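Local atomic coordinates of caspase Nc subunit 1 (Drosophila melanogaster, PDB entry 2FP3), a protein that acts as an initiator caspase, a cysteine protease that sets off the caspase cascade of apoptosis in the fly and is held in check by Diap1. Residues L114-M117 with V118-S122; Q257-C260 with Q261-D265; H268-L272 with E273-K277. The protein carries 2 engineered substitutions. All coordinates share one frame; numbering follows the deposited sequence.

Contact 1. Residues L114-M117 with V118-S122; sequences LLTM and VTSSS
L115 and T119 meet because of their first torsions: CG of L115 lies anti to its own backbone N (chi1 177°), and T119 carries CG2 anti to its carbonyl carbon, so the two side chains cross obliquely, with L115 CD1 4.1 Å from T119 CG2. This is an i to i+4 contact on the last turn of helix 108-119, one of the surface helices of the caspase fold, just where it gives way to the short helix 122-126. The buried residues L115, V118 and T119 turn inward. L115 and V118 reach L65 on strand 62-68, and their branched apolar groups suit this face; T119, which like L115 also touches H163, adds only its methyl to it. V118 packs on L65, and its CG2 comes to 3.2 Å from L114 O.

The helix ends as its last bonds bend. T119 N donates to L115 O over 2.8 Å in a nearly straight bond (N-H...O 174°), whereas S120 N reaches T116 O at 2.9 Å along a more bent path. T116 is exposed, and its hydroxyl is spent on the backbone one turn earlier, at F112 O, a common use of threonine in a helix.

Beyond S120 the chain leaves the helix, and S121 joins the two helices. Its OG, swung between backbone N and carbonyl carbon (chi1 86°), stands at the N-cap of helix 122-126 and bonds with V124 N. A small residue with a hydroxyl close to the main chain is what an N-cap needs. The same oxygen also reaches back as a donor, so V118 O is gripped twice: by S121 N at 3.0 Å and, in the plane of its carbonyl, by S121 OG at 2.9 Å.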
ATOM      1  N   LEU A 114       5.343  -6.136 -14.518  1.00 49.43           N
ATOM      2  CA  LEU A 114       5.650  -6.620 -13.174  1.00 48.98           C
ATOM      3  C   LEU A 114       4.356  -6.951 -12.448  1.00 45.34           C
ATOM      4  O   LEU A 114       4.217  -8.005 -11.838  1.00 38.89           O
ATOM      5  CB  LEU A 114       6.368  -5.547 -12.353  1.00 53.52           C
ATOM      6  CG  LEU A 114       7.720  -5.008 -12.796  1.00 62.75           C
ATOM      7  CD1 LEU A 114       8.181  -3.989 -11.765  1.00 66.53           C
ATOM      8  CD2 LEU A 114       8.731  -6.145 -12.936  1.00 67.17           C
ATOM      9  N   LEU A 115       3.422  -6.009 -12.512  1.00 40.87           N
ATOM     10  CA  LEU A 115       2.135  -6.139 -11.859  1.00 44.66           C
ATOM     11  C   LEU A 115       1.446  -7.430 -12.255  1.00 47.19           C
ATOM     12  O   LEU A 115       1.000  -8.198 -11.396  1.00 45.60           O
ATOM     13  CB  LEU A 115       1.260  -4.931 -12.204  1.00 41.78           C
ATOM     14  CG  LEU A 115      -0.173  -4.893 -11.677  1.00 42.18           C
ATOM     15  CD1 LEU A 115      -0.210  -5.092 -10.168  1.00 39.63           C
ATOM     16  CD2 LEU A 115      -0.778  -3.554 -12.052  1.00 42.94           C
ATOM     17  N   THR A 116       1.380  -7.671 -13.559  1.00 45.56           N
ATOM     18  CA  THR A 116       0.741  -8.870 -14.082  1.00 43.93           C
ATOM     19  C   THR A 116       1.458 -10.135 -13.638  1.00 44.24           C
ATOM     20  O   THR A 116       0.824 -11.130 -13.290  1.00 48.05           O
ATOM     21  CB  THR A 116       0.708  -8.846 -15.613  1.00 45.63           C
ATOM     22  OG1 THR A 116       0.088  -7.630 -16.056  1.00 42.94           O
ATOM     23  CG2 THR A 116      -0.065 -10.038 -16.140  1.00 39.35           C
ATOM     24  N   MET A 117       2.783 -10.088 -13.663  1.00 44.62           N
ATOM     25  CA  MET A 117       3.610 -11.218 -13.277  1.00 44.62           C
ATOM     26  C   MET A 117       3.363 -11.551 -11.799  1.00 43.30           C
ATOM     27  O   MET A 117       3.314 -12.716 -11.385  1.00 37.99           O
ATOM     28  CB  MET A 117       5.077 -10.845 -13.489  1.00 51.33           C
ATOM     29  CG  MET A 117       5.970 -11.963 -13.982  1.00 66.11           C
ATOM     30  SD  MET A 117       7.684 -11.387 -14.154  1.00 76.95           S
ATOM     31  CE  MET A 117       7.549 -10.288 -15.576  1.00 80.94           C
ATOM     32  N   VAL A 118       3.209 -10.507 -11.002  1.00 38.74           N
ATOM     33  CA  VAL A 118       2.987 -10.682  -9.587  1.00 39.37           C
ATOM     34  C   VAL A 118       1.586 -11.199  -9.292  1.00 41.40           C
ATOM     35  O   VAL A 118       1.435 -12.203  -8.592  1.00 43.68           O
ATOM     36  CB  VAL A 118       3.262  -9.365  -8.839  1.00 39.11           C
ATOM     37  CG1 VAL A 118       2.754  -9.449  -7.410  1.00 36.62           C
ATOM     38  CG2 VAL A 118       4.770  -9.090  -8.853  1.00 34.57           C
ATOM     39  N   THR A 119       0.565 -10.546  -9.843  1.00 42.18           N
ATOM     40  CA  THR A 119      -0.803 -10.973  -9.583  1.00 39.24           C
ATOM     41  C   THR A 119      -1.118 -12.332 -10.178  1.00 39.31           C
ATOM     42  O   THR A 119      -2.043 -13.002  -9.731  1.00 37.92           O
ATOM     43  CB  THR A 119      -1.835  -9.926 -10.060  1.00 39.11           C
ATOM     44  OG1 THR A 119      -1.497  -9.464 -11.373  1.00 42.37           O
ATOM     45  CG2 THR A 119      -1.847  -8.741  -9.110  1.00 41.03           C
ATOM     46  N   SER A 120      -0.339 -12.746 -11.172  1.00 38.86           N
ATOM     47  CA  SER A 120      -0.517 -14.055 -11.794  1.00 40.19           C
ATOM     48  C   SER A 120       0.415 -15.109 -11.186  1.00 40.35           C
ATOM     49  O   SER A 120       0.388 -16.282 -11.578  1.00 40.27           O
ATOM     50  CB  SER A 120      -0.252 -13.965 -13.292  1.00 41.18           C
ATOM     51  OG  SER A 120      -1.431 -13.586 -13.973  1.00 49.27           O
ATOM     52  N   SER A 121       1.227 -14.680 -10.222  1.00 38.72           N
ATOM     53  CA  SER A 121       2.190 -15.555  -9.571  1.00 38.62           C
ATOM     54  C   SER A 121       1.581 -16.648  -8.700  1.00 39.93           C
ATOM     55  O   SER A 121       0.499 -16.494  -8.123  1.00 37.77           O
ATOM     56  CB  SER A 121       3.147 -14.735  -8.695  1.00 36.87           C
ATOM     57  OG  SER A 121       2.604 -14.513  -7.394  1.00 35.24           O
ATOM     58  N   SER A 122       2.297 -17.756  -8.606  1.00 41.16           N
ATOM     59  CA  SER A 122       1.864 -18.844  -7.759  1.00 45.11           C
ATOM     60  C   SER A 122       1.791 -18.251  -6.351  1.00 44.40           C
ATOM     61  O   SER A 122       0.939 -18.627  -5.556  1.00 44.77           O
ATOM     62  CB  SER A 122       2.887 -19.989  -7.801  1.00 46.57           C
ATOM     63  OG  SER A 122       4.182 -19.524  -7.441  1.00 51.71           O
TER

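Contact 2. Residues Q257-C260 with Q261-D265; sequences QKFC and QVMAD
The F259 ring has M263 laid over one of its faces. This is an i to i+4 Met-aromatic contact along helix 251-266 of the caspase fold, and the two side chains run side by side, pointing the same way. M263 CG stands 3.6 Å from the ring centroid, 20° off the normal, in a CH-pi contact shifted toward the rim, with CE1 and CZ the ring atoms nearest to it. The sulfur SD lies more obliquely, 4.4 Å from the centroid. CG of F259 is anti to the backbone N (chi1 175°), while M263 is bent at both chi2 and chi3, which folds its flexible, unbranched chain onto the ring.

Both residues are buried. F259 touches T279 on helix 272-284, and M263 reaches L92 on helix 82-95. C260 touches S88 and L92, where a small side chain lets helix 251-266 lie against helix 82-95.

Toward the solvent the contact changes character. The aliphatic CD of K258 runs past Q261 OE1 at 3.3 Å, and long polar chains suit this outer face, where K258 is partly exposed and Q261 exposed. Beneath the side chains the backbone also ties the Met-aromatic pair together, for M263 N donates to F259 O over 2.7 Å.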
ATOM      1  N   GLN A 257       5.759   6.961   6.684  1.00 46.05           N
ATOM      2  CA  GLN A 257       6.449   6.760   7.949  1.00 47.72           C
ATOM      3  C   GLN A 257       5.467   6.599   9.097  1.00 48.05           C
ATOM      4  O   GLN A 257       5.587   5.672   9.905  1.00 48.04           O
ATOM      5  CB  GLN A 257       7.402   7.925   8.231  1.00 48.02           C
ATOM      6  CG  GLN A 257       8.536   8.032   7.217  1.00 48.87           C
ATOM      7  CD  GLN A 257       9.345   6.749   7.104  1.00 49.64           C
ATOM      8  OE1 GLN A 257       9.592   6.251   6.002  1.00 49.88           O
ATOM      9  NE2 GLN A 257       9.764   6.210   8.245  1.00 47.29           N
ATOM     10  N   LYS A 258       4.485   7.494   9.159  1.00 49.43           N
ATOM     11  CA  LYS A 258       3.486   7.457  10.213  1.00 51.24           C
ATOM     12  C   LYS A 258       2.705   6.150  10.119  1.00 50.29           C
ATOM     13  O   LYS A 258       2.324   5.554  11.135  1.00 48.08           O
ATOM     14  CB  LYS A 258       2.538   8.649  10.075  1.00 56.31           C
ATOM     15  CG  LYS A 258       1.846   9.008  11.373  1.00 66.01           C
ATOM     16  CD  LYS A 258       2.861   9.383  12.450  1.00 73.03           C
ATOM     17  CE  LYS A 258       2.193   9.553  13.808  1.00 78.73           C
ATOM     18  NZ  LYS A 258       3.145   9.936  14.888  1.00 82.75           N
ATOM     19  N   PHE A 259       2.467   5.710   8.886  1.00 47.87           N
ATOM     20  CA  PHE A 259       1.749   4.466   8.657  1.00 46.87           C
ATOM     21  C   PHE A 259       2.508   3.288   9.263  1.00 47.86           C
ATOM     22  O   PHE A 259       1.938   2.482  10.004  1.00 49.09           O
ATOM     23  CB  PHE A 259       1.564   4.227   7.160  1.00 44.71           C
ATOM     24  CG  PHE A 259       0.945   2.903   6.839  1.00 41.46           C
ATOM     25  CD1 PHE A 259      -0.324   2.580   7.317  1.00 39.85           C
ATOM     26  CD2 PHE A 259       1.634   1.965   6.079  1.00 39.53           C
ATOM     27  CE1 PHE A 259      -0.896   1.342   7.040  1.00 38.48           C
ATOM     28  CE2 PHE A 259       1.065   0.723   5.797  1.00 37.90           C
ATOM     29  CZ  PHE A 259      -0.198   0.414   6.280  1.00 36.06           C
ATOM     30  N   CYS A 260       3.795   3.188   8.942  1.00 48.04           N
ATOM     31  CA  CYS A 260       4.612   2.107   9.461  1.00 49.16           C
ATOM     32  C   CYS A 260       4.708   2.190  10.972  1.00 50.81           C
ATOM     33  O   CYS A 260       4.724   1.159  11.652  1.00 52.07           O
ATOM     34  CB  CYS A 260       6.006   2.150   8.846  1.00 50.29           C
ATOM     35  SG  CYS A 260       6.030   1.801   7.073  1.00 50.11           S
ATOM     36  N   GLN A 261       4.769   3.408  11.508  1.00 51.08           N
ATOM     37  CA  GLN A 261       4.850   3.559  12.957  1.00 51.62           C
ATOM     38  C   GLN A 261       3.579   3.013  13.589  1.00 44.86           C
ATOM     39  O   GLN A 261       3.643   2.188  14.505  1.00 44.41           O
ATOM     40  CB  GLN A 261       5.036   5.030  13.356  1.00 59.91           C
ATOM     41  CG  GLN A 261       6.245   5.701  12.715  1.00 74.65           C
ATOM     42  CD  GLN A 261       6.518   7.101  13.259  1.00 81.69           C
ATOM     43  OE1 GLN A 261       5.604   7.918  13.404  1.00 85.24           O
ATOM     44  NE2 GLN A 261       7.787   7.384  13.547  1.00 85.53           N
ATOM     45  N   VAL A 262       2.430   3.473  13.091  1.00 39.93           N
ATOM     46  CA  VAL A 262       1.122   3.046  13.598  1.00 38.30           C
ATOM     47  C   VAL A 262       0.919   1.544  13.401  1.00 38.86           C
ATOM     48  O   VAL A 262       0.337   0.867  14.248  1.00 37.96           O
ATOM     49  CB  VAL A 262      -0.030   3.798  12.883  1.00 36.13           C
ATOM     50  CG1 VAL A 262      -1.388   3.272  13.368  1.00 31.59           C
ATOM     51  CG2 VAL A 262       0.096   5.300  13.139  1.00 32.79           C
ATOM     52  N   MET A 263       1.382   1.028  12.266  1.00 39.25           N
ATOM     53  CA  MET A 263       1.271  -0.393  11.996  1.00 42.22           C
ATOM     54  C   MET A 263       2.107  -1.139  13.042  1.00 44.17           C
ATOM     55  O   MET A 263       1.633  -2.088  13.660  1.00 45.99           O
ATOM     56  CB  MET A 263       1.788  -0.706  10.586  1.00 42.91           C
ATOM     57  CG  MET A 263       0.809  -0.402   9.464  1.00 42.31           C
ATOM     58  SD  MET A 263      -0.573  -1.577   9.448  1.00 41.47           S
ATOM     59  CE  MET A 263       0.182  -2.931   8.538  1.00 40.00           C
ATOM     60  N   ALA A 264       3.342  -0.689  13.247  1.00 43.72           N
ATOM     61  CA  ALA A 264       4.245  -1.315  14.207  1.00 45.39           C
ATOM     62  C   ALA A 264       3.670  -1.405  15.614  1.00 46.94           C
ATOM     63  O   ALA A 264       3.843  -2.417  16.293  1.00 49.64           O
ATOM     64  CB  ALA A 264       5.561  -0.561  14.246  1.00 42.71           C
ATOM     65  N   ASP A 265       2.983  -0.354  16.055  1.00 48.85           N
ATOM     66  CA  ASP A 265       2.420  -0.346  17.399  1.00 47.76           C
ATOM     67  C   ASP A 265       1.018  -0.926  17.530  1.00 45.40           C
ATOM     68  O   ASP A 265       0.641  -1.387  18.609  1.00 45.11           O
ATOM     69  CB  ASP A 265       2.436   1.076  17.970  1.00 53.38           C
ATOM     70  CG  ASP A 265       3.850   1.675  18.029  1.00 61.08           C
ATOM     71  OD1 ASP A 265       4.780   0.979  18.502  1.00 63.12           O
ATOM     72  OD2 ASP A 265       4.030   2.843  17.613  1.00 60.79           O
TER

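Contact 3. Residues H268-L272 with E273-K277; sequences HDTDL and EDILK
L272 and L276 form the tight side of this helix start. One turn apart, they bring L272 CD1 against L276 CG at 4.0 Å, and both are buried against L234 of strand 233-237. L276 also reaches C236 of that strand. In L272, CG lies anti to the backbone N (chi1 -176°), beside the carbonyl carbon, which brings CD1 against its partner. I275 faces a different neighbour, helix 251-266, and its CG1 also packs 3.2 Å from OG1 of T270, the residue just before the N-cap. Leucine and isoleucine suit these places, since they fill space between sheet and helices and ask for no polar partner.

The outer side is looser: D274 is exposed, and T270 partly so. Between the two sides stands D271, the N-cap of helix 272-284. Its CG sits between the backbone N and the carbonyl carbon (chi1 68°), which sends OD1 over the first turn to accept from D274 N at 3.2 Å. The amide comes from above the carboxylate plane. D271 O in turn takes I275 N at 3.2 Å, and the regular ladder continues with L276 N to L272 O at 2.8 Å.

E273 OE1 bonds to the hydroxyl of Y298 on strand 297-301, which K277 NZ also reaches by a hydrogen bond.

Aspartate is a fitting cap, because the first-turn amides, which lack a preceding turn of carbonyls to bond to, and the helix dipole would favour a negative charge. That attraction probably offsets the cost of a second acid close by, for D271 OD2 and D274 OD1 are 3.7 Å apart, their carboxylate planes turned 52° from each other.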
ATOM      1  N   HIS A 268      -0.911  -5.609  15.768  1.00 40.95           N
ATOM      2  CA  HIS A 268      -1.158  -6.783  16.607  1.00 44.63           C
ATOM      3  C   HIS A 268      -2.550  -6.768  17.216  1.00 46.93           C
ATOM      4  O   HIS A 268      -3.047  -7.803  17.653  1.00 46.89           O
ATOM      5  CB  HIS A 268      -0.174  -6.787  17.772  1.00 44.50           C
ATOM      6  CG  HIS A 268      -0.396  -5.657  18.733  1.00 41.85           C
ATOM      7  ND1 HIS A 268      -1.308  -5.724  19.766  1.00 43.41           N
ATOM      8  CD2 HIS A 268       0.124  -4.406  18.776  1.00 41.36           C
ATOM      9  CE1 HIS A 268      -1.341  -4.566  20.403  1.00 38.85           C
ATOM     10  NE2 HIS A 268      -0.481  -3.748  19.821  1.00 40.24           N
ATOM     11  N   ASP A 269      -3.174  -5.593  17.228  1.00 52.52           N
ATOM     12  CA  ASP A 269      -4.467  -5.424  17.884  1.00 57.88           C
ATOM     13  C   ASP A 269      -5.596  -4.770  17.083  1.00 51.69           C
ATOM     14  O   ASP A 269      -6.780  -4.995  17.360  1.00 47.70           O
ATOM     15  CB  ASP A 269      -4.241  -4.573  19.137  1.00 70.67           C
ATOM     16  CG  ASP A 269      -5.083  -5.007  20.300  1.00 84.83           C
ATOM     17  OD1 ASP A 269      -6.030  -5.791  20.080  1.00 94.66           O
ATOM     18  OD2 ASP A 269      -4.801  -4.559  21.434  1.00 91.47           O
ATOM     19  N   THR A 270      -5.249  -3.952  16.102  1.00 45.73           N
ATOM     20  CA  THR A 270      -6.297  -3.241  15.396  1.00 43.62           C
ATOM     21  C   THR A 270      -6.372  -3.451  13.886  1.00 41.18           C
ATOM     22  O   THR A 270      -5.359  -3.561  13.207  1.00 41.81           O
ATOM     23  CB  THR A 270      -6.226  -1.717  15.785  1.00 42.72           C
ATOM     24  OG1 THR A 270      -5.918  -0.906  14.648  1.00 47.18           O
ATOM     25  CG2 THR A 270      -5.165  -1.499  16.840  1.00 38.43           C
ATOM     26  N   ASP A 271      -7.602  -3.526  13.384  1.00 39.05           N
ATOM     27  CA  ASP A 271      -7.869  -3.738  11.972  1.00 38.84           C
ATOM     28  C   ASP A 271      -7.325  -2.590  11.116  1.00 39.61           C
ATOM     29  O   ASP A 271      -7.143  -1.476  11.608  1.00 39.93           O
ATOM     30  CB  ASP A 271      -9.380  -3.931  11.764  1.00 38.70           C
ATOM     31  CG  ASP A 271     -10.191  -2.669  12.040  1.00 41.63           C
ATOM     32  OD1 ASP A 271     -10.392  -1.867  11.102  1.00 44.26           O
ATOM     33  OD2 ASP A 271     -10.627  -2.477  13.195  1.00 41.73           O
ATOM     34  N   LEU A 272      -7.065  -2.874   9.841  1.00 38.14           N
ATOM     35  CA  LEU A 272      -6.510  -1.888   8.908  1.00 38.26           C
ATOM     36  C   LEU A 272      -7.222  -0.543   8.825  1.00 38.01           C
ATOM     37  O   LEU A 272      -6.575   0.504   8.878  1.00 39.32           O
ATOM     38  CB  LEU A 272      -6.403  -2.474   7.488  1.00 35.20           C
ATOM     39  CG  LEU A 272      -5.743  -1.506   6.490  1.00 35.71           C
ATOM     40  CD1 LEU A 272      -4.399  -1.077   7.030  1.00 30.39           C
ATOM     41  CD2 LEU A 272      -5.585  -2.144   5.116  1.00 32.06           C
ATOM     42  N   GLU A 273      -8.541  -0.553   8.686  1.00 37.31           N
ATOM     43  CA  GLU A 273      -9.263   0.704   8.583  1.00 37.65           C
ATOM     44  C   GLU A 273      -9.092   1.608   9.794  1.00 37.07           C
ATOM     45  O   GLU A 273      -9.081   2.838   9.651  1.00 35.22           O
ATOM     46  CB  GLU A 273     -10.739   0.466   8.282  1.00 36.26           C
ATOM     47  CG  GLU A 273     -10.958   0.085   6.836  1.00 38.94           C
ATOM     48  CD  GLU A 273     -12.410   0.132   6.422  1.00 41.78           C
ATOM     49  OE1 GLU A 273     -12.953   1.244   6.268  1.00 43.92           O
ATOM     50  OE2 GLU A 273     -13.007  -0.944   6.245  1.00 41.00           O
ATOM     51  N   ASP A 274      -8.943   1.012  10.976  1.00 35.21           N
ATOM     52  CA  ASP A 274      -8.727   1.805  12.185  1.00 34.28           C
ATOM     53  C   ASP A 274      -7.329   2.411  12.096  1.00 34.40           C
ATOM     54  O   ASP A 274      -7.109   3.581  12.413  1.00 35.39           O
ATOM     55  CB  ASP A 274      -8.825   0.925  13.432  1.00 34.00           C
ATOM     56  CG  ASP A 274     -10.209   0.921  14.039  1.00 32.09           C
ATOM     57  OD1 ASP A 274     -11.187   1.203  13.319  1.00 35.11           O
ATOM     58  OD2 ASP A 274     -10.321   0.625  15.243  1.00 36.70           O
ATOM     59  N   ILE A 275      -6.386   1.595  11.646  1.00 34.59           N
ATOM     60  CA  ILE A 275      -5.012   2.029  11.503  1.00 36.31           C
ATOM     61  C   ILE A 275      -4.895   3.175  10.498  1.00 36.99           C
ATOM     62  O   ILE A 275      -4.150   4.120  10.731  1.00 35.38           O
ATOM     63  CB  ILE A 275      -4.125   0.833  11.088  1.00 36.70           C
ATOM     64  CG1 ILE A 275      -3.895  -0.059  12.320  1.00 40.78           C
ATOM     65  CG2 ILE A 275      -2.807   1.322  10.498  1.00 34.13           C
ATOM     66  CD1 ILE A 275      -3.192  -1.380  12.028  1.00 42.30           C
ATOM     67  N   LEU A 276      -5.637   3.092   9.392  1.00 36.95           N
ATOM     68  CA  LEU A 276      -5.613   4.140   8.368  1.00 36.49           C
ATOM     69  C   LEU A 276      -6.187   5.435   8.928  1.00 38.32           C
ATOM     70  O   LEU A 276      -5.688   6.507   8.623  1.00 41.09           O
ATOM     71  CB  LEU A 276      -6.401   3.719   7.115  1.00 34.15           C
ATOM     72  CG  LEU A 276      -5.793   2.606   6.255  1.00 34.54           C
ATOM     73  CD1 LEU A 276      -6.720   2.256   5.115  1.00 34.04           C
ATOM     74  CD2 LEU A 276      -4.448   3.044   5.713  1.00 31.91           C
ATOM     75  N   LYS A 277      -7.241   5.349   9.735  1.00 40.01           N
ATOM     76  CA  LYS A 277      -7.803   6.556  10.330  1.00 39.36           C
ATOM     77  C   LYS A 277      -6.766   7.129  11.296  1.00 39.48           C
ATOM     78  O   LYS A 277      -6.564   8.340  11.334  1.00 38.00           O
ATOM     79  CB  LYS A 277      -9.094   6.267  11.090  1.00 37.16           C
ATOM     80  CG  LYS A 277     -10.303   5.953  10.216  1.00 37.31           C
ATOM     81  CD  LYS A 277     -11.463   5.546  11.114  1.00 38.91           C
ATOM     82  CE  LYS A 277     -12.512   4.738  10.387  1.00 39.58           C
ATOM     83  NZ  LYS A 277     -12.015   3.457   9.875  1.00 39.40           N
TER

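Overall arrangement
Along the chain the contacts come in the order 1, 2, 3, all within the caspase domain. Contact 1 lies on helix 108-119 on the opposite side of the chain's centre from the other two, its centre 27 Å from each of theirs, as expected of an alpha/beta/alpha fold with helices flanking a central sheet. Contacts 2 and 3 occupy the successive helices 251-266 and 272-284, with centres 10 Å apart, and they touch: M263 SD meets I275 CD1 at 3.7 Å, and V262 CG1 meets I275 CG2 at the same distance. The helix that starts at the cap of contact 3 packs its first turn, through I275, against contact 2.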